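Side-chain contact in beta-lactamase Mb2281c (Mycobacterium bovis, PDB 3I7J), which probably acts as a serine hydrolase of the beta-lactamase and penicillin-binding protein family: residues 120-123 with 124-128. Residues are numbered along the deposited sequence; the frame is centred on the assembly and turned at random.
Sequences GRYL and TEAVC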
loop_
_atom_site.group_PDB
_atom_site.type_symbol
_atom_site.label_atom_id
_atom_site.label_comp_id
_atom_site.label_asym_id
_atom_site.label_seq_id
_atom_site.Cartn_x
_atom_site.Cartn_y
_atom_site.Cartn_z
ATOM N N GLY A 120 11.338 1.763 12.642
ATOM C CA GLY A 120 10.371 2.835 12.767
ATOM C C GLY A 120 11.035 4.167 12.464
ATOM O O GLY A 120 10.476 5.014 11.769
ATOM N N ARG A 121 12.242 4.349 12.987
ATOM C CA ARG A 121 12.987 5.577 12.765
ATOM C C ARG A 121 13.471 5.652 11.328
ATOM O O ARG A 121 13.556 6.734 10.759
ATOM C CB ARG A 121 14.175 5.654 13.727
ATOM C CG ARG A 121 15.115 6.819 13.481
ATOM C CD ARG A 121 16.307 6.737 14.416
ATOM N NE ARG A 121 17.283 7.793 14.173
ATOM C CZ ARG A 121 18.390 7.964 14.889
ATOM N NH1 ARG A 121 18.662 7.141 15.894
ATOM N NH2 ARG A 121 19.220 8.964 14.611
ATOM N N TYR A 122 13.787 4.504 10.737
ATOM C CA TYR A 122 14.247 4.488 9.357
ATOM C C TYR A 122 13.116 4.943 8.438
ATOM O O TYR A 122 13.337 5.699 7.487
ATOM C CB TYR A 122 14.700 3.087 8.939
ATOM C CG TYR A 122 15.273 3.067 7.539
ATOM C CD1 TYR A 122 16.620 3.357 7.316
ATOM C CD2 TYR A 122 14.449 2.856 6.427
ATOM C CE1 TYR A 122 17.132 3.448 6.029
ATOM C CE2 TYR A 122 14.953 2.945 5.132
ATOM C CZ TYR A 122 16.294 3.246 4.944
ATOM O OH TYR A 122 16.797 3.372 3.676
ATOM N N LEU A 123 11.903 4.470 8.717
ATOM C CA LEU A 123 10.732 4.844 7.918
ATOM C C LEU A 123 10.549 6.358 7.920
ATOM O O LEU A 123 10.332 6.973 6.876
ATOM C CB LEU A 123 9.468 4.180 8.485
ATOM C CG LEU A 123 8.124 4.720 7.969
ATOM C CD1 LEU A 123 8.057 4.604 6.448
ATOM C CD2 LEU A 123 6.990 3.942 8.610
ATOM N N THR A 124 10.639 6.945 9.108
ATOM C CA THR A 124 10.477 8.382 9.285
ATOM C C THR A 124 11.504 9.179 8.486
ATOM O O THR A 124 11.145 10.069 7.722
ATOM C CB THR A 124 10.604 8.764 10.777
ATOM O OG1 THR A 124 9.617 8.056 11.537
ATOM C CG2 THR A 124 10.413 10.260 10.976
ATOM N N GLU A 125 12.779 8.846 8.654
ATOM C CA GLU A 125 13.848 9.559 7.973
ATOM C C GLU A 125 13.927 9.318 6.475
ATOM O O GLU A 125 14.395 10.176 5.728
ATOM C CB GLU A 125 15.201 9.209 8.603
ATOM C CG GLU A 125 15.221 9.288 10.125
ATOM C CD GLU A 125 16.574 8.917 10.721
ATOM O OE1 GLU A 125 17.379 8.260 10.029
ATOM O OE2 GLU A 125 16.824 9.273 11.890
ATOM N N ALA A 126 13.473 8.163 6.012
ATOM C CA ALA A 126 13.560 7.872 4.585
ATOM C C ALA A 126 12.320 8.246 3.785
ATOM O O ALA A 126 12.404 8.505 2.583
ATOM C CB ALA A 126 13.872 6.389 4.387
ATOM N N VAL A 127 11.176 8.296 4.453
ATOM C CA VAL A 127 9.924 8.575 3.767
ATOM C C VAL A 127 9.082 9.714 4.329
ATOM O O VAL A 127 8.808 10.689 3.641
ATOM C CB VAL A 127 9.058 7.298 3.754
ATOM C CG1 VAL A 127 7.719 7.573 3.101
ATOM C CG2 VAL A 127 9.802 6.183 3.027
ATOM N N CYS A 128 8.667 9.571 5.582
ATOM C CA CYS A 128 7.812 10.554 6.217
ATOM C C CYS A 128 8.399 11.956 6.378
ATOM O O CYS A 128 7.772 12.940 5.987
ATOM C CB CYS A 128 7.340 10.003 7.558
ATOM S SG CYS A 128 6.347 8.496 7.376
HETATM O O HOH W 1 7.937 5.684 12.044
#
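G120 and T124 meet one turn apart on helix 119-131, which packs on helix 42-56 in the beta-lactamase fold. G120 O accepts hydrogen bonds from T124 N and from a water whose O is 2.6 Å away; T124 OG1 lies 3.0 Å from the same water O, which therefore bridges the two residues. R121 and E125 form an i to i+4 salt bridge on the exposed side. The extended R121 chain, with CG anti to its own N (chi1 173°), brings R121 NE within 2.8 Å of E125 OE2 in a nearly straight bond. The oxygen lies in the guanidinium plane, yet NE meets it from above the carboxylate, the two planes standing 85° apart. Y122 belongs to the buried face: its ring packs obliquely on the methyl of A126, Y122 CE2 to A126 CB 3.7 Å, while its hydroxyl hydrogen-bonds E56 of helix 42-56. L123 sits where the helix widens into a pi-type turn. L123 O accepts a hydrogen bond from V127 N at 2.9 Å and a weak one from C128 N, L123 O to C128 N being 3.3 Å. The side chains of L123 and V127 both touch A49 of helix 42-56, and L123 CD1 lies 3.9 Å from V127 CB.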